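Local coordinates for protein biliverdin reductase (Synechocystis sp., PDB 5B3V) that probably reduces biliverdin to bilirubin with NADPH as hydride donor, holding two biliverdin molecules beside the bound cofactor, at residues T172-Q177 and P214-A219; P181-L186 and E316-C321; G151-A156 and F251-D256. All blocks are in the same frame, centred on the assembly; numbering follows the deposited sequence.

Contact 1: residues T172-Q177 and P214-A219. With BLA (biliverdine IX alpha), chain F.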
loop_
_atom_site.group_PDB
_atom_site.type_symbol
_atom_site.label_atom_id
_atom_site.label_comp_id
_atom_site.label_asym_id
_atom_site.label_seq_id
_atom_site.Cartn_x
_atom_site.Cartn_y
_atom_site.Cartn_z
ATOM N N THR A 172 -11.477 6.831 4.267
ATOM C CA THR A 172 -11.342 5.973 3.093
ATOM C C THR A 172 -12.467 6.162 2.082
ATOM O O THR A 172 -12.380 5.614 0.979
ATOM C CB THR A 172 -11.273 4.498 3.502
ATOM O OG1 THR A 172 -12.336 4.192 4.412
ATOM C CG2 THR A 172 -9.931 4.184 4.146
ATOM N N TYR A 173 -13.511 6.914 2.427
ATOM C CA TYR A 173 -14.584 7.252 1.500
ATOM C C TYR A 173 -14.614 8.742 1.178
ATOM O O TYR A 173 -15.634 9.252 0.708
ATOM C CB TYR A 173 -15.931 6.793 2.058
ATOM C CG TYR A 173 -16.146 5.298 1.963
ATOM C CD1 TYR A 173 -15.489 4.427 2.817
ATOM C CD2 TYR A 173 -17.002 4.761 1.010
ATOM C CE1 TYR A 173 -15.680 3.062 2.730
ATOM C CE2 TYR A 173 -17.202 3.397 0.915
ATOM C CZ TYR A 173 -16.538 2.552 1.779
ATOM O OH TYR A 173 -16.729 1.193 1.693
ATOM N N HIS A 174 -13.510 9.445 1.416
ATOM C CA HIS A 174 -13.408 10.881 1.189
ATOM C C HIS A 174 -12.513 11.134 -0.019
ATOM O O HIS A 174 -11.387 10.630 -0.075
ATOM C CB HIS A 174 -12.844 11.583 2.428
ATOM C CG HIS A 174 -12.786 13.074 2.307
ATOM N ND1 HIS A 174 -11.788 13.726 1.613
ATOM C CD2 HIS A 174 -13.603 14.039 2.790
ATOM C CE1 HIS A 174 -11.992 15.029 1.676
ATOM N NE2 HIS A 174 -13.087 15.245 2.382
ATOM N N HIS A 175 -13.006 11.926 -0.975
ATOM C CA HIS A 175 -12.288 12.101 -2.238
ATOM C C HIS A 175 -10.896 12.699 -2.025
ATOM O O HIS A 175 -9.909 12.215 -2.591
ATOM C CB HIS A 175 -13.112 12.967 -3.199
ATOM C CG HIS A 175 -14.200 12.222 -3.916
ATOM N ND1 HIS A 175 -15.527 12.300 -3.548
ATOM C CD2 HIS A 175 -14.158 11.401 -4.993
ATOM C CE1 HIS A 175 -16.254 11.555 -4.361
ATOM N NE2 HIS A 175 -15.448 10.998 -5.246
ATOM N N GLN A 176 -10.792 13.745 -1.201
ATOM C CA GLN A 176 -9.515 14.437 -1.024
ATOM C C GLN A 176 -8.552 13.660 -0.129
ATOM O O GLN A 176 -7.352 13.590 -0.419
ATOM C CB GLN A 176 -9.757 15.832 -0.446
ATOM C CG GLN A 176 -10.203 16.852 -1.469
ATOM C CD GLN A 176 -9.035 17.422 -2.249
ATOM O OE1 GLN A 176 -8.316 18.290 -1.757
ATOM N NE2 GLN A 176 -8.829 16.924 -3.464
ATOM N N GLN A 177 -9.052 13.085 0.967
ATOM C CA GLN A 177 -8.173 12.426 1.926
ATOM C C GLN A 177 -7.761 11.034 1.469
ATOM O O GLN A 177 -6.671 10.569 1.819
ATOM C CB GLN A 177 -8.854 12.355 3.297
ATOM C CG GLN A 177 -9.027 13.714 3.967
ATOM C CD GLN A 177 -10.203 13.760 4.919
ATOM O OE1 GLN A 177 -10.697 14.834 5.263
ATOM N NE2 GLN A 177 -10.657 12.579 5.356
ATOM N N PRO A 214 -21.411 15.385 -0.635
ATOM C CA PRO A 214 -20.656 14.758 -1.725
ATOM C C PRO A 214 -19.143 14.866 -1.611
ATOM O O PRO A 214 -18.445 14.374 -2.499
ATOM C CB PRO A 214 -21.174 15.513 -2.959
ATOM C CG PRO A 214 -21.480 16.865 -2.449
ATOM C CD PRO A 214 -21.986 16.681 -1.038
ATOM N N GLU A 215 -18.619 15.223 -0.515
ATOM C CA GLU A 215 -17.240 15.265 -0.189
ATOM C C GLU A 215 -16.835 13.828 -0.006
ATOM O O GLU A 215 -15.717 13.465 -0.173
ATOM C CB GLU A 215 -17.179 15.910 1.166
ATOM C CG GLU A 215 -16.018 16.783 1.499
ATOM C CD GLU A 215 -16.373 17.757 2.593
ATOM O OE1 GLU A 215 -17.446 17.680 3.184
ATOM O OE2 GLU A 215 -15.555 18.629 2.845
ATOM N N TYR A 216 -17.839 13.100 0.447
ATOM C CA TYR A 216 -17.766 11.666 0.638
ATOM C C TYR A 216 -18.494 10.971 -0.503
ATOM O O TYR A 216 -19.373 11.546 -1.151
ATOM C CB TYR A 216 -18.386 11.258 1.975
ATOM C CG TYR A 216 -17.590 11.700 3.177
ATOM C CD1 TYR A 216 -16.590 10.899 3.706
ATOM C CD2 TYR A 216 -17.832 12.932 3.777
ATOM C CE1 TYR A 216 -15.851 11.306 4.797
ATOM C CE2 TYR A 216 -17.100 13.349 4.868
ATOM C CZ TYR A 216 -16.110 12.531 5.376
ATOM O OH TYR A 216 -15.368 12.928 6.465
ATOM N N PHE A 217 -18.120 9.721 -0.742
ATOM C CA PHE A 217 -18.836 8.869 -1.683
ATOM C C PHE A 217 -19.276 7.600 -0.971
ATOM O O PHE A 217 -18.555 7.077 -0.118
ATOM C CB PHE A 217 -17.989 8.526 -2.928
ATOM C CG PHE A 217 -16.639 7.931 -2.612
ATOM C CD1 PHE A 217 -16.495 6.576 -2.360
ATOM C CD2 PHE A 217 -15.507 8.731 -2.601
ATOM C CE1 PHE A 217 -15.253 6.039 -2.077
ATOM C CE2 PHE A 217 -14.261 8.200 -2.321
ATOM C CZ PHE A 217 -14.135 6.853 -2.060
ATOM N N ARG A 218 -20.462 7.110 -1.322
ATOM C CA ARG A 218 -20.926 5.866 -0.726
ATOM C C ARG A 218 -20.380 4.640 -1.444
ATOM O O ARG A 218 -20.377 3.549 -0.863
ATOM C CB ARG A 218 -22.458 5.825 -0.700
ATOM C CG ARG A 218 -23.126 6.089 -2.040
ATOM C CD ARG A 218 -24.583 6.493 -1.858
ATOM N NE ARG A 218 -25.368 6.319 -3.077
ATOM C CZ ARG A 218 -26.058 5.222 -3.372
ATOM N NH1 ARG A 218 -26.060 4.192 -2.533
ATOM N NH2 ARG A 218 -26.744 5.151 -4.503
ATOM N N ALA A 219 -19.903 4.799 -2.678
ATOM C CA ALA A 219 -19.326 3.691 -3.428
ATOM C C ALA A 219 -18.485 4.230 -4.576
ATOM O O ALA A 219 -18.647 5.375 -5.011
ATOM C CB ALA A 219 -20.409 2.745 -3.960
HETATM C CHA BLA F . -8.358 -4.967 2.914
HETATM N NA BLA F . -10.756 -5.110 3.748
HETATM C C1A BLA F . -9.766 -4.378 3.225
HETATM C C2A BLA F . -10.190 -3.098 3.017
HETATM C C3A BLA F . -11.461 -3.080 3.426
HETATM C C4A BLA F . -11.784 -4.274 3.869
HETATM C CMA BLA F . -12.504 -1.971 3.461
HETATM C CAA BLA F . -9.306 -1.958 2.395
HETATM C CBA BLA F . -9.443 -0.424 2.718
HETATM C CGA BLA F . -10.694 0.426 2.387
HETATM O O1A BLA F . -10.812 0.837 1.209
HETATM O O2A BLA F . -11.424 0.771 3.344
HETATM C CHB BLA F . -13.206 -4.504 4.377
HETATM N NB BLA F . -12.862 -6.759 5.533
HETATM C C1B BLA F . -13.415 -5.554 5.451
HETATM C C2B BLA F . -14.271 -5.362 6.443
HETATM C C3B BLA F . -14.242 -6.464 7.204
HETATM C C4B BLA F . -13.383 -7.311 6.632
HETATM C CMB BLA F . -15.055 -4.043 6.577
HETATM O OB BLA F . -13.041 -8.557 7.055
HETATM C CAB BLA F . -14.900 -6.808 8.326
HETATM C CBB BLA F . -15.925 -5.869 8.979
HETATM N NC BLA F . -9.705 -8.318 7.082
HETATM C C1C BLA F . -10.255 -8.549 8.278
HETATM C C2C BLA F . -9.773 -9.690 8.752
HETATM C C3C BLA F . -8.915 -10.194 7.877
HETATM C C4C BLA F . -8.873 -9.331 6.834
HETATM C CMC BLA F . -10.138 -10.327 10.102
HETATM O OC BLA F . -11.160 -7.714 8.856
HETATM C CAC BLA F . -8.290 -11.356 8.150
HETATM C CBC BLA F . -7.277 -11.976 7.183
HETATM C CHD BLA F . -8.040 -9.447 5.546
HETATM N ND BLA F . -8.390 -6.994 4.565
HETATM C C1D BLA F . -8.016 -8.289 4.523
HETATM C C2D BLA F . -7.505 -8.537 3.340
HETATM C C3D BLA F . -7.566 -7.454 2.594
HETATM C C4D BLA F . -8.109 -6.464 3.346
HETATM C CMD BLA F . -6.953 -9.894 2.886
HETATM C CAD BLA F . -6.978 -7.569 1.167
HETATM C CBD BLA F . -7.268 -6.526 0.080
HETATM C CGD BLA F . -8.723 -6.416 -0.336
HETATM O O1D BLA F . -9.428 -7.443 -0.243
HETATM O O2D BLA F . -9.061 -5.325 -0.838
HETATM O O HOH W 1 -12.965 11.674 7.209
#
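Tyr173, His175 and Phe217 form an aromatic cluster where the loop entering helix 175-178 meets the start of strand 217-228, in the C-terminal alpha/beta domain of this Gfo/Idh/MocA-family protein. Backbone bonds set the frame: Phe217 N donates to Tyr173 O over 2.9 Å and His175 N to Glu215 O over 3.2 Å, flanking a single beta bridge between His174 and Tyr216.

Ring contacts hang on that frame. Phe217 turns its edge into the face of His175 in a T-shaped pair, CD2 lying 3.4 Å from His175 CE1 with the planes 64° apart. A first torsion that sets CG between the backbone N and the carbonyl carbon (chi1 54°) brings the Phe217 ring back over the other backbone, where Tyr173 CA makes a CH-pi contact 3.9 Å from the ring centroid. The Tyr173 ring meets the Phe217 ring obliquely, through Tyr173 CD2 and Phe217 CE1, neither stacked nor edge-to-face. Replacing Phe217 by an alanine would probably strip the His175 face and Tyr173 CA of their aromatic partner and leave the imidazole freer to turn, although Phe208 of strand 199-210 also packs edge-to-face with the imidazole. His174 makes a second T-shaped pair, its edge pointing at the face of Tyr216 with the planes at 83°.

Polar groups close the ends. His174 is the N-cap of the helix, its ND1 accepting from Gln177 N over 2.9 Å, and its ring is held between Gln177 CD on one face and Glu215 O on the other. Thr172 OG1, bonded to Arg170, comes within 3.7 Å of O2A of one biliverdin, while Lys240 bonds Thr172 O and the pigment. Farther out, one water bridges the segments, 2.8 Å from Tyr216 OH and accepting from Gln177 NE2 over 3.1 Å.

Contact 2: residues P181-L186 and E316-C321. With BLA (biliverdine IX alpha), chain G.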
loop_
_atom_site.group_PDB
_atom_site.type_symbol
_atom_site.label_atom_id
_atom_site.label_comp_id
_atom_site.label_asym_id
_atom_site.label_seq_id
_atom_site.Cartn_x
_atom_site.Cartn_y
_atom_site.Cartn_z
ATOM N N PRO A 181 -8.898 6.225 -6.236
ATOM C CA PRO A 181 -8.939 4.900 -5.588
ATOM C C PRO A 181 -7.814 3.965 -5.997
ATOM O O PRO A 181 -7.320 3.208 -5.153
ATOM C CB PRO A 181 -10.311 4.360 -6.010
ATOM C CG PRO A 181 -11.137 5.587 -6.212
ATOM C CD PRO A 181 -10.205 6.606 -6.799
ATOM N N LEU A 182 -7.391 3.984 -7.263
ATOM C CA LEU A 182 -6.290 3.119 -7.673
ATOM C C LEU A 182 -4.934 3.650 -7.233
ATOM O O LEU A 182 -3.972 2.876 -7.170
ATOM C CB LEU A 182 -6.301 2.906 -9.188
ATOM C CG LEU A 182 -7.528 2.181 -9.745
ATOM C CD1 LEU A 182 -7.398 1.958 -11.244
ATOM C CD2 LEU A 182 -7.748 0.861 -9.018
ATOM N N VAL A 183 -4.831 4.946 -6.934
ATOM C CA VAL A 183 -3.633 5.458 -6.277
ATOM C C VAL A 183 -3.603 5.009 -4.824
ATOM O O VAL A 183 -2.559 4.598 -4.301
ATOM C CB VAL A 183 -3.574 6.992 -6.394
ATOM C CG1 VAL A 183 -2.531 7.568 -5.444
ATOM C CG2 VAL A 183 -3.279 7.398 -7.827
ATOM N N ALA A 184 -4.756 5.066 -4.153
ATOM C CA ALA A 184 -4.834 4.667 -2.753
ATOM C C ALA A 184 -4.711 3.155 -2.602
ATOM O O ALA A 184 -4.008 2.673 -1.708
ATOM C CB ALA A 184 -6.140 5.172 -2.143
ATOM N N ALA A 185 -5.376 2.393 -3.467
ATOM C CA ALA A 185 -5.260 0.933 -3.464
ATOM C C ALA A 185 -4.145 0.489 -4.411
ATOM O O ALA A 185 -4.328 -0.328 -5.315
ATOM C CB ALA A 185 -6.594 0.293 -3.832
ATOM N N LEU A 186 -2.959 1.049 -4.157
ATOM C CA LEU A 186 -1.794 0.840 -5.009
ATOM C C LEU A 186 -1.395 -0.627 -5.108
ATOM O O LEU A 186 -0.769 -1.023 -6.097
ATOM C CB LEU A 186 -0.630 1.671 -4.462
ATOM C CG LEU A 186 0.510 2.087 -5.389
ATOM C CD1 LEU A 186 0.103 3.331 -6.152
ATOM C CD2 LEU A 186 1.779 2.344 -4.591
ATOM N N GLU A 316 3.169 5.667 -10.561
ATOM C CA GLU A 316 3.168 6.279 -11.886
ATOM C C GLU A 316 2.064 5.695 -12.756
ATOM O O GLU A 316 1.306 6.433 -13.396
ATOM C CB GLU A 316 4.525 6.108 -12.564
ATOM C CG GLU A 316 4.728 7.071 -13.727
ATOM C CD GLU A 316 5.919 6.714 -14.588
ATOM O OE1 GLU A 316 6.726 5.860 -14.166
ATOM O OE2 GLU A 316 6.052 7.291 -15.688
ATOM N N VAL A 317 1.962 4.365 -12.791
ATOM C CA VAL A 317 0.880 3.723 -13.531
ATOM C C VAL A 317 -0.472 4.153 -12.975
ATOM O O VAL A 317 -1.407 4.448 -13.729
ATOM C CB VAL A 317 1.044 2.192 -13.496
ATOM C CG1 VAL A 317 -0.198 1.511 -14.052
ATOM C CG2 VAL A 317 2.283 1.775 -14.274
ATOM N N ALA A 318 -0.592 4.211 -11.649
ATOM C CA ALA A 318 -1.860 4.584 -11.026
ATOM C C ALA A 318 -2.211 6.041 -11.299
ATOM O O ALA A 318 -3.382 6.373 -11.519
ATOM C CB ALA A 318 -1.798 4.314 -9.523
ATOM N N ASP A 319 -1.213 6.927 -11.269
ATOM C CA ASP A 319 -1.455 8.326 -11.606
ATOM C C ASP A 319 -1.922 8.465 -13.047
ATOM O O ASP A 319 -2.757 9.323 -13.362
ATOM C CB ASP A 319 -0.184 9.145 -11.379
ATOM C CG ASP A 319 -0.401 10.635 -11.569
ATOM O OD1 ASP A 319 -0.581 11.312 -10.546
ATOM O OD2 ASP A 319 -0.383 11.148 -12.716
ATOM N N LEU A 320 -1.388 7.626 -13.938
ATOM C CA LEU A 320 -1.845 7.627 -15.323
ATOM C C LEU A 320 -3.283 7.134 -15.431
ATOM O O LEU A 320 -4.047 7.616 -16.276
ATOM C CB LEU A 320 -0.920 6.774 -16.182
ATOM C CG LEU A 320 0.453 7.355 -16.521
ATOM C CD1 LEU A 320 1.331 6.280 -17.137
ATOM C CD2 LEU A 320 0.315 8.543 -17.466
ATOM N N CYS A 321 -3.663 6.157 -14.604
ATOM C CA CYS A 321 -5.063 5.751 -14.550
ATOM C C CYS A 321 -5.948 6.910 -14.108
ATOM O O CYS A 321 -7.078 7.058 -14.588
ATOM C CB CYS A 321 -5.237 4.556 -13.611
ATOM S SG CYS A 321 -4.422 3.033 -14.138
HETATM C CHA BLA G . -4.785 -3.153 2.715
HETATM N NA BLA G . -6.444 -2.242 4.465
HETATM C C1A BLA G . -5.606 -2.052 3.434
HETATM C C2A BLA G . -5.624 -0.754 3.105
HETATM C C3A BLA G . -6.435 -0.139 3.957
HETATM C C4A BLA G . -6.949 -1.046 4.781
HETATM C CMA BLA G . -6.754 1.362 3.974
HETATM C CAA BLA G . -4.814 -0.038 2.006
HETATM C CBA BLA G . -5.620 0.402 0.762
HETATM C CGA BLA G . -6.243 -0.766 -0.011
HETATM O O1A BLA G . -5.450 -1.573 -0.546
HETATM O O2A BLA G . -7.490 -0.797 -0.099
HETATM C CHB BLA G . -7.955 -0.702 5.898
HETATM N NB BLA G . -8.605 -3.181 6.218
HETATM C C1B BLA G . -8.767 -1.881 6.464
HETATM C C2B BLA G . -9.770 -1.736 7.322
HETATM C C3B BLA G . -10.244 -2.936 7.621
HETATM C C4B BLA G . -9.530 -3.835 6.935
HETATM C CMB BLA G . -10.290 -0.408 7.877
HETATM O OB BLA G . -9.614 -5.193 6.893
HETATM C CAB BLA G . -11.266 -3.131 8.462
HETATM C CBB BLA G . -11.717 -4.570 8.734
HETATM N NC BLA G . -6.164 -4.581 7.461
HETATM C C1C BLA G . -6.901 -4.330 8.544
HETATM C C2C BLA G . -7.135 -5.467 9.195
HETATM C C3C BLA G . -6.527 -6.455 8.514
HETATM C C4C BLA G . -5.946 -5.892 7.456
HETATM C CMC BLA G . -7.972 -5.497 10.489
HETATM O OC BLA G . -7.317 -3.074 8.857
HETATM C CAC BLA G . -6.437 -7.782 8.718
HETATM C CBC BLA G . -7.078 -8.445 9.942
HETATM C CHD BLA G . -5.140 -6.683 6.414
HETATM N ND BLA G . -5.181 -4.695 4.741
HETATM C C1D BLA G . -4.789 -5.913 5.125
HETATM C C2D BLA G . -4.007 -6.415 4.185
HETATM C C3D BLA G . -3.886 -5.524 3.214
HETATM C C4D BLA G . -4.612 -4.450 3.550
HETATM C CMD BLA G . -3.345 -7.793 4.216
HETATM C CAD BLA G . -3.043 -5.798 1.961
HETATM C CBD BLA G . -4.000 -6.092 0.816
HETATM C CGD BLA G . -3.299 -6.481 -0.480
HETATM O O1D BLA G . -2.554 -7.480 -0.414
HETATM O O2D BLA G . -3.594 -5.843 -1.516
#
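Leu182, Val183 and Leu186 close around the methyl group of Ala318, a buried helix-to-helix packing in which the short helix 181-184 lies against helix 308-324. The backbones come near, with the CA atoms of Val183 and Ala318 5.1 Å apart, a spacing that the small alanine side chain suits.

The tight part gathers at Ala318 CB. Leu182 O approaches it to 3.5 Å, Val183 CG2 to 3.8 Å and Leu186 CD1 to 4.0 Å, so a carbonyl oxygen and two branched side chains share one methyl. Leu186 gets there because its CG stands opposite the backbone N (chi1 -156°), which carries CD1 back toward the long helix. One turn further along that helix, Leu182 CD1 rests on Cys321 CB at 4.1 Å. Both of these residues also touch Ala224 of strand 217-228, so the two helices pack on the same strand.

Toward the surface the grip slackens. Asp319 offers little more than its backbone N to Val183 CG2, while its carboxylate turns elsewhere and OD1 accepts from Tyr111 N.

Where the short helix ends, Ala185 forms the centre of an inverse gamma turn beside the bound pigment. There Ala184 O lies 3.7 Å from CBA of the second biliverdin.

Contact 3: residues G151-A156 and F251-D256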
loop_
_atom_site.group_PDB
_atom_site.type_symbol
_atom_site.label_atom_id
_atom_site.label_comp_id
_atom_site.label_asym_id
_atom_site.label_seq_id
_atom_site.Cartn_x
_atom_site.Cartn_y
_atom_site.Cartn_z
ATOM N N GLY A 151 3.806 -21.026 -18.233
ATOM C CA GLY A 151 4.253 -20.541 -19.537
ATOM C C GLY A 151 4.104 -19.038 -19.696
ATOM O O GLY A 151 4.282 -18.266 -18.748
ATOM N N GLU A 152 3.783 -18.610 -20.920
ATOM C CA GLU A 152 3.585 -17.188 -21.189
ATOM C C GLU A 152 2.212 -16.757 -20.692
ATOM O O GLU A 152 1.185 -17.234 -21.190
ATOM C CB GLU A 152 3.714 -16.861 -22.675
ATOM C CG GLU A 152 3.385 -15.391 -22.943
ATOM C CD GLU A 152 3.405 -15.009 -24.407
ATOM O OE1 GLU A 152 3.917 -15.799 -25.226
ATOM O OE2 GLU A 152 2.908 -13.911 -24.736
ATOM N N VAL A 153 2.198 -15.844 -19.726
ATOM C CA VAL A 153 0.957 -15.288 -19.198
ATOM C C VAL A 153 0.431 -14.273 -20.209
ATOM O O VAL A 153 1.055 -13.235 -20.441
ATOM C CB VAL A 153 1.176 -14.640 -17.826
ATOM C CG1 VAL A 153 -0.123 -14.059 -17.299
ATOM C CG2 VAL A 153 1.753 -15.652 -16.848
ATOM N N PHE A 154 -0.718 -14.571 -20.817
ATOM C CA PHE A 154 -1.290 -13.687 -21.825
ATOM C C PHE A 154 -2.520 -12.929 -21.349
ATOM O O PHE A 154 -2.922 -11.963 -22.007
ATOM C CB PHE A 154 -1.648 -14.476 -23.091
ATOM C CG PHE A 154 -2.661 -15.567 -22.868
ATOM C CD1 PHE A 154 -4.015 -15.324 -23.045
ATOM C CD2 PHE A 154 -2.256 -16.845 -22.506
ATOM C CE1 PHE A 154 -4.948 -16.324 -22.851
ATOM C CE2 PHE A 154 -3.185 -17.851 -22.312
ATOM C CZ PHE A 154 -4.533 -17.590 -22.485
ATOM N N TYR A 155 -3.122 -13.331 -20.232
ATOM C CA TYR A 155 -4.364 -12.722 -19.777
ATOM C C TYR A 155 -4.464 -12.861 -18.265
ATOM O O TYR A 155 -4.319 -13.967 -17.733
ATOM C CB TYR A 155 -5.564 -13.374 -20.471
ATOM C CG TYR A 155 -6.877 -12.695 -20.192
ATOM C CD1 TYR A 155 -7.014 -11.323 -20.353
ATOM C CD2 TYR A 155 -7.986 -13.424 -19.786
ATOM C CE1 TYR A 155 -8.219 -10.691 -20.103
ATOM C CE2 TYR A 155 -9.197 -12.803 -19.535
ATOM C CZ TYR A 155 -9.307 -11.436 -19.695
ATOM O OH TYR A 155 -10.509 -10.810 -19.446
ATOM N N ALA A 156 -4.712 -11.742 -17.583
ATOM C CA ALA A 156 -4.685 -11.694 -16.127
ATOM C C ALA A 156 -5.720 -10.701 -15.620
ATOM O O ALA A 156 -5.978 -9.677 -16.260
ATOM C CB ALA A 156 -3.296 -11.301 -15.612
ATOM N N PHE A 251 -7.684 -13.483 -8.028
ATOM C CA PHE A 251 -6.537 -13.240 -8.895
ATOM C C PHE A 251 -6.462 -14.396 -9.887
ATOM O O PHE A 251 -6.229 -15.543 -9.494
ATOM C CB PHE A 251 -5.252 -13.126 -8.078
ATOM C CG PHE A 251 -4.184 -12.288 -8.727
ATOM C CD1 PHE A 251 -3.277 -11.583 -7.955
ATOM C CD2 PHE A 251 -4.085 -12.199 -10.108
ATOM C CE1 PHE A 251 -2.291 -10.813 -8.546
ATOM C CE2 PHE A 251 -3.103 -11.427 -10.703
ATOM C CZ PHE A 251 -2.206 -10.735 -9.922
ATOM N N THR A 252 -6.671 -14.094 -11.165
ATOM C CA THR A 252 -6.615 -15.086 -12.229
ATOM C C THR A 252 -5.470 -14.752 -13.174
ATOM O O THR A 252 -5.274 -13.588 -13.539
ATOM C CB THR A 252 -7.934 -15.151 -13.011
ATOM O OG1 THR A 252 -9.030 -15.244 -12.094
ATOM C CG2 THR A 252 -7.952 -16.362 -13.933
ATOM N N LEU A 253 -4.711 -15.779 -13.554
ATOM C CA LEU A 253 -3.599 -15.648 -14.488
ATOM C C LEU A 253 -3.702 -16.769 -15.508
ATOM O O LEU A 253 -3.604 -17.947 -15.148
ATOM C CB LEU A 253 -2.251 -15.723 -13.769
ATOM C CG LEU A 253 -1.895 -14.682 -12.709
ATOM C CD1 LEU A 253 -0.739 -15.200 -11.883
ATOM C CD2 LEU A 253 -1.529 -13.353 -13.344
ATOM N N HIS A 254 -3.890 -16.409 -16.774
ATOM C CA HIS A 254 -3.978 -17.382 -17.854
ATOM C C HIS A 254 -2.656 -17.411 -18.610
ATOM O O HIS A 254 -2.277 -16.423 -19.245
ATOM C CB HIS A 254 -5.130 -17.053 -18.804
ATOM C CG HIS A 254 -6.486 -17.226 -18.195
ATOM N ND1 HIS A 254 -7.012 -18.465 -17.892
ATOM C CD2 HIS A 254 -7.428 -16.322 -17.841
ATOM C CE1 HIS A 254 -8.217 -18.316 -17.372
ATOM N NE2 HIS A 254 -8.493 -17.024 -17.330
ATOM N N GLY A 255 -1.953 -18.539 -18.530
ATOM C CA GLY A 255 -0.802 -18.798 -19.360
ATOM C C GLY A 255 -1.113 -19.883 -20.381
ATOM O O GLY A 255 -2.134 -20.563 -20.316
ATOM N N ASP A 256 -0.200 -20.036 -21.345
ATOM C CA ASP A 256 -0.392 -21.059 -22.366
ATOM C C ASP A 256 -0.014 -22.452 -21.879
ATOM O O ASP A 256 -0.197 -23.420 -22.625
ATOM C CB ASP A 256 0.387 -20.706 -23.636
ATOM C CG ASP A 256 1.889 -20.664 -23.419
ATOM O OD1 ASP A 256 2.333 -20.681 -22.252
ATOM O OD2 ASP A 256 2.624 -20.608 -24.428
#
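His254 faces both Phe154 and Tyr155, the mark of a classic beta bulge between two antiparallel strands. Its carbonyl takes both amides: Phe154 N donates to His254 O over 2.9 Å, and Tyr155 N reaches the same oxygen weakly at 3.4 Å. In return His254 N donates to Tyr155 O over 2.7 Å, closing a hydrogen-bonded pair.

At the strand ends the ladder gives way to a side chain. Asp256 N donates to Glu152 O, and Glu152 N donates to Asp256 OD1 over 2.9 Å, meeting that oxygen from above the carboxylate plane.

With CG lodged between the backbone N and carbonyl carbon (chi1 60°), Phe154 lays its ring across the partner strand; one face receives both His254 O and a CH-pi contact from His254 CB. Tyr155 and His254 run side by side, their rings nearly parallel (9° between planes) but not overlapped, meeting rim to rim, Tyr155 CD2 to His254 CD2 at 3.5 Å. On the other face of the sheet Ala156 CB meets Leu253 CD2 at 3.5 Å, with Val153 beside them.

A second shell positions the polar tips: Tyr155 OH bonds Glu235, and His254 ND1 bonds Thr259. These belong to strands 233-241 and 259-263, which flank the pair within the mixed sheet, while helix 186-196, through Phe192 and Phe196, and helix 138-146, through Ile143, pack on the Val153, Ala156 and Leu253 face.

In the fold
All three contacts belong to the C-terminal alpha/beta domain, yet each uses a chemistry suited to its place. Contact 2 is the core member, apolar and between helices. Contacts 1 and 3 are partly buried and rely on backbone hydrogen bonds and aromatic rings: a single bridge beside a helix cap in contact 1, a bulged ladder in contact 3. Both reach the same mixed sheet, but their centres are 34 Å apart. Contacts 1 and 2 adjoin in sequence, since helices 175-178 and 181-184 follow one another, and each touches a different biliverdin. Contact 3 lies away from the annotated cofactor sites, joining central strands near one end.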